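Local atomic coordinates of glutamine cyclotransferase (Xanthomonas campestris, PDB entry 3MBR), a protein that probably converts N-terminal glutamine of peptides and proteins to pyroglutamate, and binds a calcium ion in a five-bladed beta-propeller. Residues K13-D18 and H215-V220; D114-M119 and Q135-I140; A173-D176 and K181-A184. The protein carries 1 engineered substitution. All coordinates share one frame; numbering follows the deposited sequence.

Interaction 1 (K13-D18 and H215-V220); sequences KRYPHD and HDRLFV
The ring of Phe219 directs its edge at one face of the Tyr15 ring, in an offset edge-to-face pair with centroids 5.9 Å apart and planes at 78°. The closest carbons are Tyr15 CE1 and Phe219 CE1, 4.0 Å from each other. On the opposite face of the tyrosine lies Lys13 CG, 3.7 Å above the plane of the Tyr15 ring and displaced toward its rim. The edge of Phe219 also serves its own strand: Phe219 CZ sits 3.6 Å above the centre of the Arg217 guanidinium, whose CZ lies in the plane of the phenyl ring. That guanidinium stands almost perpendicular to the phenol ring (87°), and Arg217 NH1 is 3.9 Å from Tyr15 OH, a van der Waals approach. These side chains span from the outermost strand 9-16, at the start of the chain, to strand 217-222, with strand 227-233 between them. Hydrogen-bonded through its backbone to strand 227-233, the first strand completes the blade built from the last three, the velcro closure familiar from beta-propellers; Tyr15 reaches past that middle strand. Where strand 217-222 begins, Asp216 and Arg217 both face Asp212 in a G1 beta bulge. The Arg217 chain bends at its third torsion (chi3 -66°), folding the guanidinium back over the Phe219 edge, while its NE forms a salt bridge with Asp212 OD1. The tyrosine hydroxyl is hydrogen-bonded to Glu230 OE2 on the intervening strand, which should steady the phenol. Leu50, from the loop between strands 44-49 and 55-60 of the neighbouring blade, touches Tyr15, Arg217 and Phe219.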
ATOM      1  N   LYS A  13     -10.917  -1.708 -15.835  1.00 21.59           N
ATOM      2  CA  LYS A  13     -10.353  -0.678 -16.651  1.00 20.81           C
ATOM      3  C   LYS A  13      -8.859  -0.580 -16.449  1.00 20.92           C
ATOM      4  O   LYS A  13      -8.411  -0.777 -15.332  1.00 20.76           O
ATOM      5  CB  LYS A  13     -11.064   0.686 -16.347  1.00 22.59           C
ATOM      6  CG  LYS A  13     -10.728   1.743 -17.310  1.00 21.78           C
ATOM      7  CD  LYS A  13     -11.777   2.892 -17.095  1.00 23.82           C
ATOM      8  CE  LYS A  13     -11.435   4.135 -17.912  1.00 25.66           C
ATOM      9  NZ  LYS A  13     -12.539   5.222 -17.826  1.00 26.49           N
ATOM     10  N   ARG A  14      -8.147  -0.257 -17.534  1.00 22.50           N
ATOM     11  CA  ARG A  14      -6.683  -0.009 -17.464  1.00 21.84           C
ATOM     12  C   ARG A  14      -6.542   1.453 -17.571  1.00 22.04           C
ATOM     13  O   ARG A  14      -7.182   2.089 -18.450  1.00 26.17           O
ATOM     14  CB  ARG A  14      -5.917  -0.726 -18.597  1.00 25.24           C
ATOM     15  CG  ARG A  14      -6.194  -2.215 -18.489  1.00 30.45           C
ATOM     16  CD  ARG A  14      -5.700  -3.050 -19.727  1.00 37.70           C
ATOM     17  NE  ARG A  14      -6.192  -4.446 -19.553  1.00 48.13           N
ATOM     18  CZ  ARG A  14      -5.442  -5.532 -19.326  1.00 55.07           C
ATOM     19  NH1 ARG A  14      -4.090  -5.477 -19.359  1.00 58.32           N
ATOM     20  NH2 ARG A  14      -6.059  -6.701 -19.113  1.00 57.52           N
ATOM     21  N   TYR A  15      -5.650   2.010 -16.787  1.00 19.93           N
ATOM     22  CA  TYR A  15      -5.330   3.456 -16.805  1.00 18.60           C
ATOM     23  C   TYR A  15      -3.822   3.587 -17.024  1.00 19.23           C
ATOM     24  O   TYR A  15      -3.077   2.731 -16.624  1.00 19.90           O
ATOM     25  CB  TYR A  15      -5.679   4.062 -15.434  1.00 20.14           C
ATOM     26  CG  TYR A  15      -7.122   3.953 -15.037  1.00 18.50           C
ATOM     27  CD1 TYR A  15      -7.608   2.824 -14.406  1.00 18.71           C
ATOM     28  CD2 TYR A  15      -7.987   5.039 -15.314  1.00 22.60           C
ATOM     29  CE1 TYR A  15      -8.939   2.736 -14.041  1.00 19.72           C
ATOM     30  CE2 TYR A  15      -9.364   4.953 -14.933  1.00 22.78           C
ATOM     31  CZ  TYR A  15      -9.804   3.793 -14.260  1.00 20.45           C
ATOM     32  OH  TYR A  15     -11.131   3.777 -13.805  1.00 22.36           O
ATOM     33  N   PRO A  16      -3.372   4.655 -17.631  1.00 20.71           N
ATOM     34  CA  PRO A  16      -1.914   4.857 -17.789  1.00 20.82           C
ATOM     35  C   PRO A  16      -1.219   5.026 -16.437  1.00 20.27           C
ATOM     36  O   PRO A  16      -1.755   5.710 -15.559  1.00 22.74           O
ATOM     37  CB  PRO A  16      -1.801   6.144 -18.605  1.00 25.54           C
ATOM     38  CG  PRO A  16      -3.179   6.712 -18.712  1.00 28.63           C
ATOM     39  CD  PRO A  16      -4.187   5.791 -18.118  1.00 22.95           C
ATOM     40  N   HIS A  17       0.000   4.482 -16.323  1.00 19.13           N
ATOM     41  CA  HIS A  17       0.805   4.766 -15.163  1.00 17.74           C
ATOM     42  C   HIS A  17       2.192   5.146 -15.621  1.00 18.39           C
ATOM     43  O   HIS A  17       2.717   4.577 -16.620  1.00 19.47           O
ATOM     44  CB  HIS A  17       0.894   3.481 -14.302  1.00 17.42           C
ATOM     45  CG  HIS A  17       1.705   3.606 -13.023  1.00 15.80           C
ATOM     46  ND1 HIS A  17       2.876   2.881 -12.833  1.00 17.72           N
ATOM     47  CD2 HIS A  17       1.457   4.239 -11.845  1.00 17.04           C
ATOM     48  CE1 HIS A  17       3.354   3.125 -11.602  1.00 18.07           C
ATOM     49  NE2 HIS A  17       2.513   3.964 -10.983  1.00 17.49           N
ATOM     50  N   ASP A  18       2.805   6.085 -14.925  1.00 17.87           N
ATOM     51  CA  ASP A  18       4.147   6.599 -15.303  1.00 18.54           C
ATOM     52  C   ASP A  18       5.193   5.551 -14.975  1.00 18.07           C
ATOM     53  O   ASP A  18       5.339   5.154 -13.828  1.00 18.33           O
ATOM     54  CB  ASP A  18       4.283   7.852 -14.449  1.00 20.82           C
ATOM     55  CG  ASP A  18       5.593   8.619 -14.651  1.00 22.72           C
ATOM     56  OD1 ASP A  18       6.515   8.187 -15.379  1.00 22.39           O
ATOM     57  OD2 ASP A  18       5.637   9.771 -14.114  1.00 31.44           O
ATOM     58  N   HIS A 215     -16.995   5.031  -4.323  1.00 26.20           N
ATOM     59  CA  HIS A 215     -17.519   4.391  -5.518  1.00 25.93           C
ATOM     60  C   HIS A 215     -17.205   2.912  -5.600  1.00 25.47           C
ATOM     61  O   HIS A 215     -17.553   2.303  -6.593  1.00 28.41           O
ATOM     62  CB  HIS A 215     -17.005   5.080  -6.791  1.00 25.30           C
ATOM     63  CG  HIS A 215     -17.219   6.552  -6.798  1.00 26.04           C
ATOM     64  ND1 HIS A 215     -16.214   7.458  -6.489  1.00 25.59           N
ATOM     65  CD2 HIS A 215     -18.334   7.301  -7.068  1.00 26.13           C
ATOM     66  CE1 HIS A 215     -16.703   8.687  -6.573  1.00 27.00           C
ATOM     67  NE2 HIS A 215     -17.985   8.624  -6.908  1.00 30.18           N
ATOM     68  N   ASP A 216     -16.582   2.355  -4.533  1.00 24.99           N
ATOM     69  CA  ASP A 216     -16.202   0.948  -4.423  1.00 24.82           C
ATOM     70  C   ASP A 216     -15.314   0.552  -5.582  1.00 23.05           C
ATOM     71  O   ASP A 216     -15.622  -0.418  -6.273  1.00 25.94           O
ATOM     72  CB  ASP A 216     -17.491   0.070  -4.354  1.00 26.71           C
ATOM     73  CG  ASP A 216     -17.197  -1.431  -4.067  1.00 34.79           C
ATOM     74  OD1 ASP A 216     -16.092  -1.812  -3.589  1.00 36.98           O
ATOM     75  OD2 ASP A 216     -18.134  -2.212  -4.341  1.00 41.41           O
ATOM     76  N   ARG A 217     -14.220   1.278  -5.769  1.00 19.77           N
ATOM     77  CA  ARG A 217     -13.255   0.924  -6.832  1.00 19.27           C
ATOM     78  C   ARG A 217     -11.935   0.542  -6.187  1.00 17.83           C
ATOM     79  O   ARG A 217     -11.379   1.353  -5.397  1.00 19.50           O
ATOM     80  CB  ARG A 217     -13.042   2.113  -7.790  1.00 18.45           C
ATOM     81  CG  ARG A 217     -14.351   2.612  -8.444  1.00 18.36           C
ATOM     82  CD  ARG A 217     -14.081   3.631  -9.519  1.00 18.09           C
ATOM     83  NE  ARG A 217     -13.525   4.847  -8.961  1.00 19.40           N
ATOM     84  CZ  ARG A 217     -13.013   5.840  -9.693  1.00 19.45           C
ATOM     85  NH1 ARG A 217     -13.053   5.772 -11.058  1.00 19.45           N
ATOM     86  NH2 ARG A 217     -12.542   6.907  -9.095  1.00 21.33           N
ATOM     87  N   LEU A 218     -11.360  -0.559  -6.634  1.00 16.94           N
ATOM     88  CA  LEU A 218     -10.092  -1.057  -6.125  1.00 15.97           C
ATOM     89  C   LEU A 218      -9.051  -0.901  -7.221  1.00 15.77           C
ATOM     90  O   LEU A 218      -9.273  -1.407  -8.342  1.00 17.57           O
ATOM     91  CB  LEU A 218     -10.268  -2.517  -5.715  1.00 16.85           C
ATOM     92  CG  LEU A 218      -9.008  -3.117  -5.073  1.00 17.62           C
ATOM     93  CD1 LEU A 218      -8.602  -2.387  -3.842  1.00 18.82           C
ATOM     94  CD2 LEU A 218      -9.297  -4.618  -4.753  1.00 20.50           C
ATOM     95  N   PHE A 219      -7.909  -0.231  -6.951  1.00 15.45           N
ATOM     96  CA  PHE A 219      -6.882  -0.027  -7.957  1.00 15.15           C
ATOM     97  C   PHE A 219      -5.569  -0.696  -7.514  1.00 14.74           C
ATOM     98  O   PHE A 219      -5.205  -0.651  -6.331  1.00 15.58           O
ATOM     99  CB  PHE A 219      -6.592   1.485  -8.052  1.00 16.17           C
ATOM    100  CG  PHE A 219      -7.812   2.300  -8.454  1.00 15.63           C
ATOM    101  CD1 PHE A 219      -8.335   2.252  -9.752  1.00 18.09           C
ATOM    102  CD2 PHE A 219      -8.421   3.107  -7.510  1.00 18.56           C
ATOM    103  CE1 PHE A 219      -9.432   3.047 -10.087  1.00 19.31           C
ATOM    104  CE2 PHE A 219      -9.505   3.860  -7.848  1.00 20.10           C
ATOM    105  CZ  PHE A 219     -10.016   3.825  -9.123  1.00 19.68           C
ATOM    106  N   VAL A 220      -4.831  -1.235  -8.486  1.00 14.95           N
ATOM    107  CA  VAL A 220      -3.534  -1.792  -8.195  1.00 15.25           C
ATOM    108  C   VAL A 220      -2.484  -1.328  -9.221  1.00 15.92           C
ATOM    109  O   VAL A 220      -2.808  -1.206 -10.433  1.00 16.12           O
ATOM    110  CB  VAL A 220      -3.536  -3.355  -8.128  1.00 16.42           C
ATOM    111  CG1 VAL A 220      -4.467  -3.843  -7.059  1.00 18.08           C
ATOM    112  CG2 VAL A 220      -3.949  -3.989  -9.405  1.00 20.44           C
TER

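Interaction 2 (D114-M119 and Q135-I140); sequences DSHLYM and QQVGSI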
ATOM      1  N   ASP A 114     -11.394   3.626  10.141  1.00 32.52           N
ATOM      2  CA  ASP A 114     -11.851   4.977  10.581  1.00 36.42           C
ATOM      3  C   ASP A 114     -11.309   5.454  11.918  1.00 36.77           C
ATOM      4  O   ASP A 114     -11.672   6.555  12.371  1.00 39.37           O
ATOM      5  CB  ASP A 114     -13.375   5.145  10.534  1.00 40.48           C
ATOM      6  CG  ASP A 114     -14.077   4.071  11.233  1.00 48.68           C
ATOM      7  OD1 ASP A 114     -15.352   4.018  11.112  1.00 56.95           O
ATOM      8  OD2 ASP A 114     -13.382   3.286  11.937  1.00 50.31           O
ATOM      9  N   SER A 115     -10.453   4.679  12.566  1.00 36.30           N
ATOM     10  CA  SER A 115      -9.978   5.057  13.885  1.00 34.81           C
ATOM     11  C   SER A 115      -8.479   4.908  14.028  1.00 32.40           C
ATOM     12  O   SER A 115      -7.873   5.627  14.827  1.00 32.74           O
ATOM     13  CB  SER A 115     -10.603   4.132  14.943  1.00 38.02           C
ATOM     14  OG  SER A 115     -12.013   4.313  14.929  1.00 43.12           O
ATOM     15  N   HIS A 116      -7.858   3.991  13.264  1.00 28.68           N
ATOM     16  CA  HIS A 116      -6.454   3.630  13.521  1.00 28.51           C
ATOM     17  C   HIS A 116      -5.694   3.489  12.232  1.00 25.88           C
ATOM     18  O   HIS A 116      -6.283   3.240  11.171  1.00 24.88           O
ATOM     19  CB  HIS A 116      -6.286   2.288  14.221  1.00 29.34           C
ATOM     20  CG  HIS A 116      -6.802   2.332  15.610  1.00 35.16           C
ATOM     21  ND1 HIS A 116      -8.119   2.055  15.879  1.00 45.01           N
ATOM     22  CD2 HIS A 116      -6.236   2.775  16.756  1.00 40.37           C
ATOM     23  CE1 HIS A 116      -8.327   2.218  17.190  1.00 42.98           C
ATOM     24  NE2 HIS A 116      -7.206   2.672  17.741  1.00 43.25           N
ATOM     25  N   LEU A 117      -4.374   3.605  12.352  1.00 23.67           N
ATOM     26  CA  LEU A 117      -3.525   3.245  11.216  1.00 21.86           C
ATOM     27  C   LEU A 117      -3.047   1.835  11.424  1.00 22.61           C
ATOM     28  O   LEU A 117      -3.008   1.347  12.568  1.00 25.57           O
ATOM     29  CB  LEU A 117      -2.250   4.154  11.185  1.00 22.39           C
ATOM     30  CG  LEU A 117      -2.497   5.637  11.301  1.00 25.17           C
ATOM     31  CD1 LEU A 117      -1.142   6.308  11.175  1.00 25.62           C
ATOM     32  CD2 LEU A 117      -3.502   6.184  10.306  1.00 24.86           C
ATOM     33  N   TYR A 118      -2.710   1.162  10.332  1.00 21.10           N
ATOM     34  CA  TYR A 118      -2.159  -0.215  10.319  1.00 22.50           C
ATOM     35  C   TYR A 118      -0.857  -0.172   9.568  1.00 20.74           C
ATOM     36  O   TYR A 118      -0.783   0.362   8.491  1.00 21.09           O
ATOM     37  CB  TYR A 118      -3.178  -1.184   9.653  1.00 23.11           C
ATOM     38  CG  TYR A 118      -4.459  -1.242  10.419  1.00 22.17           C
ATOM     39  CD1 TYR A 118      -5.480  -0.326  10.165  1.00 24.65           C
ATOM     40  CD2 TYR A 118      -4.641  -2.203  11.376  1.00 26.92           C
ATOM     41  CE1 TYR A 118      -6.682  -0.329  10.943  1.00 27.43           C
ATOM     42  CE2 TYR A 118      -5.811  -2.270  12.100  1.00 28.58           C
ATOM     43  CZ  TYR A 118      -6.844  -1.329  11.887  1.00 29.57           C
ATOM     44  OH  TYR A 118      -8.050  -1.409  12.619  1.00 33.11           O
ATOM     45  N   MET A 119       0.196  -0.654  10.213  1.00 21.98           N
ATOM     46  CA  MET A 119       1.548  -0.579   9.639  1.00 20.97           C
ATOM     47  C   MET A 119       2.153  -2.002   9.482  1.00 22.87           C
ATOM     48  O   MET A 119       2.193  -2.820  10.399  1.00 24.59           O
ATOM     49  CB  MET A 119       2.441   0.189  10.663  1.00 22.77           C
ATOM     50  CG  MET A 119       3.833   0.264  10.260  1.00 23.68           C
ATOM     51  SD  MET A 119       4.850   1.288  11.365  1.00 30.86           S
ATOM     52  CE  MET A 119       6.567   0.774  10.994  1.00 32.35           C
ATOM     53  N   GLN A 135       1.549   6.482  18.326  1.00 31.78           N
ATOM     54  CA  GLN A 135       1.936   5.438  19.269  1.00 33.32           C
ATOM     55  C   GLN A 135       1.262   4.121  18.935  1.00 33.26           C
ATOM     56  O   GLN A 135       0.110   4.119  18.477  1.00 32.62           O
ATOM     57  CB  GLN A 135       1.478   5.852  20.693  1.00 35.56           C
ATOM     58  CG  GLN A 135       2.231   7.066  21.144  1.00 38.94           C
ATOM     59  CD  GLN A 135       1.641   7.519  22.521  1.00 41.61           C
ATOM     60  OE1 GLN A 135       1.053   6.691  23.253  1.00 49.42           O
ATOM     61  NE2 GLN A 135       1.783   8.784  22.853  1.00 42.61           N
ATOM     62  N   GLN A 136       1.973   3.003  19.125  1.00 33.52           N
ATOM     63  CA  GLN A 136       1.352   1.727  18.915  1.00 35.40           C
ATOM     64  C   GLN A 136       0.348   1.361  20.006  1.00 38.31           C
ATOM     65  O   GLN A 136       0.670   1.391  21.215  1.00 38.09           O
ATOM     66  CB  GLN A 136       2.413   0.639  18.764  1.00 34.17           C
ATOM     67  CG  GLN A 136       1.780  -0.769  18.551  1.00 36.99           C
ATOM     68  CD  GLN A 136       2.800  -1.782  18.068  1.00 38.95           C
ATOM     69  OE1 GLN A 136       3.963  -1.438  17.796  1.00 41.08           O
ATOM     70  NE2 GLN A 136       2.373  -3.035  17.951  1.00 40.65           N
ATOM     71  N   VAL A 137      -0.865   0.988  19.633  1.00 34.12           N
ATOM     72  CA  VAL A 137      -1.929   0.627  20.590  1.00 38.14           C
ATOM     73  C   VAL A 137      -2.446  -0.805  20.447  1.00 38.41           C
ATOM     74  O   VAL A 137      -3.219  -1.289  21.268  1.00 43.02           O
ATOM     75  CB  VAL A 137      -3.109   1.654  20.547  1.00 37.04           C
ATOM     76  CG1 VAL A 137      -2.584   3.061  20.921  1.00 36.43           C
ATOM     77  CG2 VAL A 137      -3.756   1.711  19.189  1.00 35.29           C
ATOM     78  N   GLY A 138      -1.934  -1.536  19.478  1.00 39.10           N
ATOM     79  CA  GLY A 138      -2.389  -2.909  19.295  1.00 39.77           C
ATOM     80  C   GLY A 138      -1.620  -3.565  18.172  1.00 37.91           C
ATOM     81  O   GLY A 138      -0.669  -2.998  17.669  1.00 36.99           O
ATOM     82  N   SER A 139      -1.955  -4.831  17.914  1.00 39.36           N
ATOM     83  CA  SER A 139      -1.387  -5.515  16.749  1.00 39.47           C
ATOM     84  C   SER A 139      -2.276  -6.616  16.229  1.00 40.92           C
ATOM     85  O   SER A 139      -3.250  -7.011  16.866  1.00 41.95           O
ATOM     86  CB  SER A 139      -0.007  -6.053  17.090  1.00 40.91           C
ATOM     87  OG  SER A 139      -0.074  -6.928  18.187  1.00 45.54           O
ATOM     88  N   ILE A 140      -1.927  -7.094  15.049  1.00 38.93           N
ATOM     89  CA  ILE A 140      -2.612  -8.212  14.420  1.00 40.08           C
ATOM     90  C   ILE A 140      -1.506  -9.133  13.936  1.00 36.76           C
ATOM     91  O   ILE A 140      -0.644  -8.727  13.095  1.00 36.78           O
ATOM     92  CB  ILE A 140      -3.451  -7.783  13.174  1.00 38.42           C
ATOM     93  CG1 ILE A 140      -4.645  -6.882  13.583  1.00 40.60           C
ATOM     94  CG2 ILE A 140      -3.986  -9.035  12.415  1.00 39.49           C
ATOM     95  CD1 ILE A 140      -5.195  -6.030  12.429  1.00 40.76           C
TER
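Tyr118, whose ring meets Ile140 across the contact, has its hydroxyl hydrogen-bonded to Asp113 OD2, while the other oxygen of that carboxylate, OD1, accepts the backbone N-H groups of Ser115 and His116. One acidic side chain thus holds both the phenol and the turn leading into strand 117-120. On the facing segment the amide of Gln136 gives NE2-H to Gly138 O at 3.1 Å; the donor stands well above the carbonyl plane, and the bond is bent (146°). Between segments 114-119 and 135-140 the contact is apolar. Val137 CG2 approaches the His116 ring at its CD2, 3.6 Å away, and NE2 of the same imidazole is 3.9 Å from this methyl. Further along, Ile140 CD1 lies 3.8 Å from Tyr118 CE2 and 4.0 Å from Tyr118 CD2. A chi1 of -67° sets Ile140 CG1 beside the backbone N, and the nearly extended second torsion (159°) carries CD1 to the phenol. These pairs bridge next-but-one strands of a propeller blade: strand 125-129 runs between them, leaving the CA atoms of Tyr118 and Ser139 8.4 Å apart. Val137 and Gly138 both face Lys128 of that middle strand in a classic beta bulge. Trp157 stacks on the Tyr118 ring, tying it to the next blade. Since methyl-to-ring contacts alone connect the two segments, their relative position is left to the backbone bonds of the middle strand, and the tyrosine's polar end is satisfied without help from segment 135-140.

Interaction 3 (A173-D176 and K181-A184); sequences ARID and KVVA
Packing is tightest where Arg174 meets Val183 and Ala184. Its backbone N donates to Ala184 O at 2.9 Å, almost straight (174°), and its carbonyl oxygen takes Val183 N at 2.8 Å. Val182 CA approaches the same Arg174 O in a C-H...O contact. Val183 and Ala184 thus both face Arg174, the signature of a classic beta bulge, and the register shifts by one before Ile175 pairs with Val182. These are the last two strands of an antiparallel propeller blade, 171-175 and the outermost 182-187, joined as a hairpin. The arginine side chain folds back over the bulge: bent at its third torsion (chi3 42°), it brings one guanidinium face against Val183 CG2, which is 3.7 Å from Arg174 NH1 and lies toward the rim of the group. Ala184 CB is equally near Arg174 NH2. On the other face of the sheet, Val182 CG2 rests against both Ala173 CB, at 3.9 Å, and Ile175 CG1, at 4.1 Å, which lie side by side; Val142 of strand 136-144 adds to this buried cluster. Toward the turn the contact thins. Asp176 N still binds Lys181 O, but Asp176 CB and Val183 CG1 only graze, and the exposed Lys181 side chain starts out away from the facing strand. The Asp176 carboxylate turns to Ala178 N within the turn. Glu161 forms a salt bridge with Arg174 NH1 and Gln7 a hydrogen bond with NH2; the carboxylate probably balances the charge of the guanidinium, while the methyl groups of Val183 and Ala184 shield part of it.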
ATOM      1  N   ALA A 173      -3.421 -10.958   0.017  1.00 18.22           N
ATOM      2  CA  ALA A 173      -4.161 -11.636   1.062  1.00 18.51           C
ATOM      3  C   ALA A 173      -5.307 -10.749   1.522  1.00 19.38           C
ATOM      4  O   ALA A 173      -5.072  -9.561   1.818  1.00 19.08           O
ATOM      5  CB  ALA A 173      -3.221 -11.854   2.223  1.00 21.28           C
ATOM      6  N   ARG A 174      -6.552 -11.266   1.611  1.00 21.39           N
ATOM      7  CA  ARG A 174      -7.648 -10.540   2.305  1.00 21.96           C
ATOM      8  C   ARG A 174      -7.635 -11.088   3.714  1.00 23.93           C
ATOM      9  O   ARG A 174      -7.815 -12.317   3.900  1.00 25.74           O
ATOM     10  CB  ARG A 174      -8.985 -10.865   1.656  1.00 25.27           C
ATOM     11  CG  ARG A 174      -9.182 -10.211   0.476  1.00 30.73           C
ATOM     12  CD  ARG A 174     -10.552 -10.620  -0.180  1.00 37.98           C
ATOM     13  NE  ARG A 174     -11.632 -10.706   0.785  1.00 34.12           N
ATOM     14  CZ  ARG A 174     -12.599 -11.647   0.971  1.00 32.00           C
ATOM     15  NH1 ARG A 174     -13.413 -11.485   2.004  1.00 31.33           N
ATOM     16  NH2 ARG A 174     -12.877 -12.720   0.187  1.00 31.59           N
ATOM     17  N   ILE A 175      -7.409 -10.211   4.674  1.00 23.45           N
ATOM     18  CA  ILE A 175      -7.236 -10.551   6.106  1.00 26.26           C
ATOM     19  C   ILE A 175      -8.408 -10.099   6.959  1.00 28.87           C
ATOM     20  O   ILE A 175      -8.806  -8.939   6.894  1.00 28.21           O
ATOM     21  CB  ILE A 175      -5.913  -9.932   6.657  1.00 26.79           C
ATOM     22  CG1 ILE A 175      -4.703 -10.477   5.841  1.00 26.02           C
ATOM     23  CG2 ILE A 175      -5.657 -10.179   8.185  1.00 27.40           C
ATOM     24  CD1 ILE A 175      -3.524  -9.527   5.870  1.00 25.82           C
ATOM     25  N   ASP A 176      -8.901 -11.019   7.783  1.00 30.85           N
ATOM     26  CA  ASP A 176      -9.937 -10.685   8.789  1.00 31.85           C
ATOM     27  C   ASP A 176      -9.197  -9.992   9.922  1.00 33.15           C
ATOM     28  O   ASP A 176      -8.362 -10.578  10.582  1.00 35.00           O
ATOM     29  CB  ASP A 176     -10.593 -11.991   9.293  1.00 33.23           C
ATOM     30  CG  ASP A 176     -11.582 -11.768  10.390  1.00 40.58           C
ATOM     31  OD1 ASP A 176     -11.613 -10.673  10.948  1.00 42.32           O
ATOM     32  OD2 ASP A 176     -12.295 -12.730  10.738  1.00 43.63           O
ATOM     33  N   LYS A 181      -6.569 -13.871  10.430  1.00 35.76           N
ATOM     34  CA  LYS A 181      -6.494 -15.014   9.504  1.00 35.32           C
ATOM     35  C   LYS A 181      -6.781 -14.513   8.083  1.00 32.90           C
ATOM     36  O   LYS A 181      -7.664 -13.674   7.851  1.00 32.05           O
ATOM     37  CB  LYS A 181      -7.444 -16.173   9.902  1.00 39.20           C
ATOM     38  CG  LYS A 181      -7.140 -16.792  11.272  1.00 44.86           C
ATOM     39  CD  LYS A 181      -8.303 -17.661  11.767  1.00 55.31           C
ATOM     40  CE  LYS A 181      -8.522 -18.909  10.905  1.00 61.25           C
ATOM     41  NZ  LYS A 181      -9.320 -19.940  11.660  1.00 66.78           N
ATOM     42  N   VAL A 182      -6.017 -15.062   7.148  1.00 30.23           N
ATOM     43  CA  VAL A 182      -6.216 -14.807   5.732  1.00 27.07           C
ATOM     44  C   VAL A 182      -7.474 -15.553   5.393  1.00 28.62           C
ATOM     45  O   VAL A 182      -7.538 -16.762   5.655  1.00 32.50           O
ATOM     46  CB  VAL A 182      -5.022 -15.255   4.846  1.00 26.00           C
ATOM     47  CG1 VAL A 182      -5.368 -15.083   3.349  1.00 24.89           C
ATOM     48  CG2 VAL A 182      -3.752 -14.396   5.185  1.00 27.25           C
ATOM     49  N   VAL A 183      -8.444 -14.848   4.831  1.00 28.27           N
ATOM     50  CA  VAL A 183      -9.683 -15.459   4.345  1.00 30.51           C
ATOM     51  C   VAL A 183      -9.714 -15.809   2.859  1.00 28.73           C
ATOM     52  O   VAL A 183     -10.489 -16.660   2.425  1.00 31.37           O
ATOM     53  CB  VAL A 183     -10.937 -14.718   4.796  1.00 34.11           C
ATOM     54  CG1 VAL A 183     -10.901 -14.625   6.353  1.00 39.74           C
ATOM     55  CG2 VAL A 183     -11.016 -13.365   4.159  1.00 33.66           C
ATOM     56  N   ALA A 184      -8.844 -15.191   2.067  1.00 25.50           N
ATOM     57  CA  ALA A 184      -8.771 -15.534   0.651  1.00 24.87           C
ATOM     58  C   ALA A 184      -7.497 -14.984   0.103  1.00 22.60           C
ATOM     59  O   ALA A 184      -6.993 -13.944   0.575  1.00 22.79           O
ATOM     60  CB  ALA A 184      -9.871 -14.921  -0.180  1.00 27.59           C
TER

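The three contacts belong to three blades set around the calcium ion, which is bound by Leu26, Glu154, Leu155, Glu156 and Ile209. Interaction 1 lies in the blade that closes the ring, and interactions 2 and 3 fall within the chain loop it spans; it sits across the centre of the chain from interaction 2, their centres about 27 Å apart. Interactions 2 and 3 follow in sequence and come within about 5 Å at their nearest atoms, with centres about 18 Å apart. None supplies a calcium ligand: the side chains of Phe219, Tyr118 and Ile175 lie about 9, 10 and 12 Å from the ion, and that of Tyr118 about 4 Å from that of Leu155.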